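Local coordinates for protein beta-mannosidase (Trichoderma harzianum, PDB 4CVU) that hydrolyses beta-mannosidic linkages as a fungal member of glycoside hydrolase family 2, probably releasing mannose from the non-reducing ends of its substrates, at residues A[804-807]-A[811-814]; A[751-756]-A[820-825]. All blocks are in the same frame, centred on the assembly; numbering follows the deposited sequence.

Contact 1 of 2, residues A[804-807]-A[811-814]. With CD (cadmium ion), chain B.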
# COMPACT_ATOMS: atom_id res chain seq x y z
N ILE A 804 -8.52 14.40 -49.96
CA ILE A 804 -9.57 15.36 -49.64
C ILE A 804 -8.95 16.68 -49.21
O ILE A 804 -7.97 16.70 -48.46
CB ILE A 804 -10.49 14.86 -48.49
CG1 ILE A 804 -11.39 13.69 -48.92
CG2 ILE A 804 -11.33 16.00 -47.94
CD1 ILE A 804 -12.47 14.05 -49.93
N THR A 805 -9.51 17.77 -49.68
CA THR A 805 -9.28 19.05 -49.05
C THR A 805 -10.61 19.77 -48.91
O THR A 805 -11.44 19.72 -49.82
CB THR A 805 -8.28 19.92 -49.83
OG1 THR A 805 -7.89 21.03 -49.02
CG2 THR A 805 -8.86 20.42 -51.15
N ALA A 806 -10.83 20.41 -47.75
CA ALA A 806 -12.10 21.10 -47.48
C ALA A 806 -11.97 22.20 -46.44
O ALA A 806 -11.47 21.96 -45.33
CB ALA A 806 -13.12 20.10 -47.01
N ASN A 807 -12.42 23.40 -46.78
CA ASN A 807 -12.61 24.45 -45.79
C ASN A 807 -13.89 24.12 -45.06
O ASN A 807 -14.94 23.95 -45.68
CB ASN A 807 -12.67 25.83 -46.44
CG ASN A 807 -12.77 26.97 -45.42
OD1 ASN A 807 -13.81 27.20 -44.83
ND2 ASN A 807 -11.68 27.69 -45.23
N ASP A 811 -16.61 25.24 -47.74
CA ASP A 811 -16.88 24.07 -48.61
C ASP A 811 -17.79 23.01 -47.99
O ASP A 811 -18.36 22.18 -48.71
CB ASP A 811 -15.59 23.37 -49.02
CG ASP A 811 -14.61 24.28 -49.72
OD1 ASP A 811 -15.00 25.02 -50.64
OD2 ASP A 811 -13.43 24.23 -49.36
N LEU A 812 -17.91 22.99 -46.68
CA LEU A 812 -18.78 22.04 -46.03
C LEU A 812 -19.95 22.78 -45.43
O LEU A 812 -19.88 23.99 -45.22
CB LEU A 812 -18.04 21.27 -44.93
CG LEU A 812 -16.78 20.52 -45.36
CD1 LEU A 812 -16.20 19.75 -44.18
CD2 LEU A 812 -17.06 19.60 -46.54
N LYS A 813 -21.02 22.05 -45.19
CA LYS A 813 -22.20 22.58 -44.51
C LYS A 813 -22.46 21.74 -43.25
O LYS A 813 -23.20 20.75 -43.29
CB LYS A 813 -23.41 22.60 -45.45
CG LYS A 813 -23.28 23.59 -46.61
CD LYS A 813 -23.43 25.05 -46.17
N ILE A 814 -21.85 22.14 -42.15
CA ILE A 814 -22.06 21.48 -40.87
C ILE A 814 -22.92 22.41 -40.01
O ILE A 814 -22.50 23.50 -39.68
CB ILE A 814 -20.72 21.18 -40.17
CG1 ILE A 814 -19.84 20.34 -41.10
CG2 ILE A 814 -20.95 20.46 -38.84
CD1 ILE A 814 -18.40 20.22 -40.64
CD CD B . -11.51 25.01 -50.54
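D811 folds its carboxylate back onto the end of the strand that precedes it, and the oxygen OD2 does double work there. It accepts the backbone N-H of N807, with N807 N to D811 OD2 at 2.9 Å and a nearly straight hydrogen bond (165°), and it also binds a cadmium ion, with D811 OD2 to the metal at 2.4 Å. The amide comes to the anti side of the carboxylate, 19° out of its plane. At 3.5 Å from the cadmium, D811 OD1 does not share in the coordination, so this carboxylate is a one-oxygen ligand. A chi1 of -57° places CG beside the residue's own N and turns the acid toward N807; amide and metal together would be expected to favour its charged form.

The backbone answers in the reverse direction. D811 N donates to N807 O at 2.9 Å, closing a five-residue turn of the alpha-turn type, and L812 N adds a weak bond to the same oxygen. Next to these bonds, L812 CD2 packs on A806 CB at 4.0 Å.

Within the turn, the side-chain oxygen of N807 accepts the amide of S810 and, weakly, that of Q809, while its ND2 is held by E752 of the adjacent strand. With OD1 and ND2 both bonded, the rotation of the amide is fixed. Strand 799-807 is an outermost strand of its three-stranded sheet and pairs with 752-759, A806 bonding to L753; past the turn, L812 and I814 lie against W773 of strand 765-774 in the other sheet.

Contact 2 of 2, residues A[751-756]-A[820-825]. With CD (cadmium ion), chain Z.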
# COMPACT_ATOMS: atom_id res chain seq x y z
N ASN A 751 -8.97 26.92 -40.62
CA ASN A 751 -10.15 26.06 -40.61
C ASN A 751 -10.24 25.12 -41.82
O ASN A 751 -11.33 24.86 -42.35
CB ASN A 751 -11.43 26.92 -40.48
CG ASN A 751 -12.57 26.15 -39.84
OD1 ASN A 751 -12.35 25.15 -39.14
ND2 ASN A 751 -13.80 26.60 -40.09
N GLU A 752 -9.09 24.60 -42.24
CA GLU A 752 -8.99 23.73 -43.40
C GLU A 752 -8.73 22.27 -42.98
O GLU A 752 -7.85 22.01 -42.15
CB GLU A 752 -7.86 24.22 -44.30
CG GLU A 752 -7.97 23.82 -45.77
CD GLU A 752 -8.85 24.76 -46.59
OE1 GLU A 752 -9.40 25.71 -46.00
OE2 GLU A 752 -9.00 24.55 -47.83
N LEU A 753 -9.48 21.35 -43.55
CA LEU A 753 -9.25 19.91 -43.35
C LEU A 753 -8.60 19.30 -44.61
O LEU A 753 -9.00 19.62 -45.74
CB LEU A 753 -10.56 19.19 -43.02
CG LEU A 753 -10.63 17.66 -43.02
CD1 LEU A 753 -9.79 17.05 -41.91
CD2 LEU A 753 -12.08 17.20 -42.91
N GLU A 754 -7.57 18.47 -44.39
CA GLU A 754 -6.97 17.64 -45.44
C GLU A 754 -6.96 16.21 -44.97
O GLU A 754 -6.71 15.97 -43.80
CB GLU A 754 -5.54 18.06 -45.74
CG GLU A 754 -5.43 19.49 -46.23
CD GLU A 754 -4.01 19.89 -46.61
OE1 GLU A 754 -3.07 19.12 -46.36
OE2 GLU A 754 -3.83 21.00 -47.16
N ILE A 755 -7.27 15.28 -45.87
CA ILE A 755 -7.10 13.86 -45.59
C ILE A 755 -6.12 13.27 -46.59
O ILE A 755 -6.26 13.41 -47.81
CB ILE A 755 -8.42 13.08 -45.62
CG1 ILE A 755 -9.37 13.69 -44.59
CG2 ILE A 755 -8.17 11.62 -45.27
CD1 ILE A 755 -10.81 13.47 -44.88
N TRP A 756 -5.10 12.61 -46.05
CA TRP A 756 -4.06 11.97 -46.85
C TRP A 756 -4.05 10.50 -46.55
O TRP A 756 -4.32 10.09 -45.41
CB TRP A 756 -2.70 12.53 -46.46
CG TRP A 756 -2.50 13.96 -46.77
CD1 TRP A 756 -3.10 15.02 -46.18
CD2 TRP A 756 -1.59 14.50 -47.72
NE1 TRP A 756 -2.62 16.20 -46.71
CE2 TRP A 756 -1.68 15.90 -47.65
CE3 TRP A 756 -0.66 13.92 -48.60
CZ2 TRP A 756 -0.91 16.74 -48.46
CZ3 TRP A 756 0.10 14.76 -49.40
CH2 TRP A 756 -0.03 16.16 -49.33
N ALA A 820 -20.93 17.23 -34.34
CA ALA A 820 -20.49 16.62 -35.59
C ALA A 820 -19.24 15.76 -35.45
O ALA A 820 -18.29 16.13 -34.78
CB ALA A 820 -20.24 17.70 -36.61
N VAL A 821 -19.23 14.63 -36.13
CA VAL A 821 -18.03 13.82 -36.22
C VAL A 821 -17.98 13.17 -37.58
O VAL A 821 -19.02 12.77 -38.14
CB VAL A 821 -17.96 12.76 -35.09
CG1 VAL A 821 -19.09 11.74 -35.24
CG2 VAL A 821 -16.61 12.05 -35.09
N LEU A 822 -16.76 13.06 -38.10
CA LEU A 822 -16.49 12.43 -39.38
C LEU A 822 -15.82 11.10 -39.12
O LEU A 822 -14.76 11.06 -38.54
CB LEU A 822 -15.58 13.30 -40.24
CG LEU A 822 -14.97 12.65 -41.51
CD1 LEU A 822 -16.04 12.17 -42.48
CD2 LEU A 822 -14.07 13.64 -42.23
N VAL A 823 -16.44 10.02 -39.58
CA VAL A 823 -15.92 8.68 -39.37
C VAL A 823 -15.27 8.23 -40.67
O VAL A 823 -15.90 8.25 -41.72
CB VAL A 823 -17.01 7.69 -38.93
CG1 VAL A 823 -16.43 6.31 -38.72
CG2 VAL A 823 -17.70 8.21 -37.68
N ILE A 824 -13.99 7.86 -40.57
CA ILE A 824 -13.14 7.53 -41.70
C ILE A 824 -12.77 6.04 -41.69
O ILE A 824 -12.21 5.57 -40.73
CB ILE A 824 -11.84 8.35 -41.60
CG1 ILE A 824 -12.17 9.85 -41.66
CG2 ILE A 824 -10.87 7.96 -42.71
CD1 ILE A 824 -11.05 10.72 -41.15
N GLU A 825 -13.08 5.32 -42.77
CA GLU A 825 -12.66 3.93 -42.92
C GLU A 825 -12.02 3.71 -44.28
O GLU A 825 -12.63 3.95 -45.33
CB GLU A 825 -13.81 2.93 -42.76
CG GLU A 825 -14.77 3.28 -41.64
CD GLU A 825 -15.60 2.09 -41.14
OE1 GLU A 825 -15.54 0.97 -41.73
OE2 GLU A 825 -16.29 2.29 -40.12
CD CD Z . -18.71 1.38 -40.13
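Strands 752-756 and 821-825 run in the same general direction but belong to different sheets, and no hydrogen bond joins them. Their backbones stay apart: the CA atoms of L753 and L822 lie 11.1 Å from each other, and those of I755 and I824 are at 9.6 Å, so that side chains meet between them. L753, I755, L822 and I824 all direct their CB atoms inward.

L822 makes the closest contacts. L822 CD2 lies 4.1 Å from L753 CD2, and L822 CD2 is also 4.2 Å from I755 CD1, so a single branch bridges two residues of the facing strand. The two leucines have nearly the same shape, CG lying anti to the backbone N in each (chi1 169° in L753 and 168° in L822), and they meet methyl to methyl with their side chains crossing at a slant. I755 CD1 also points between the sheets, and I824 CD1 approaches it more loosely, 4.6 Å from I755 CD1. F849 of strand 841-849 touches both leucines, while W773 also packs on L822.

The opposite face of strand 752-756 is polar and aromatic. There W756 NE1 donates to E754 OE1 at 3.0 Å, in the plane of the indole, and R692 makes a cation-pi contact with the same ring. E825, at the far end of the other segment, binds a second cadmium ion through OE2 at 2.6 Å. Between the sheets, however, the contact is wholly apolar: methyl groups alone join the strands, so cohesion here rests on dispersion and exclusion of water, as in the core of a beta sandwich.

Overall arrangement
Both contacts lie in the Mannosidase Ig/CBM-like domain, their centres about 9 Å apart. Contact 1 is nested along the chain inside the loop closed by contact 2. After strand 752-759 the chain passes through 765-774 and 790-795 of the facing sheet, comes back to 799-807, and returns to the facing sheet at 821-830 by way of the 811-814 loop, where I814 packs on A820. Strands 752-759 and 799-807 are antiparallel neighbours in one sheet, with a probable hydrogen bond from I755 N to I804 O. Contact 1 thus sits at the turn by which the chain changes sheets, and contact 2 lies in the apolar interface between them.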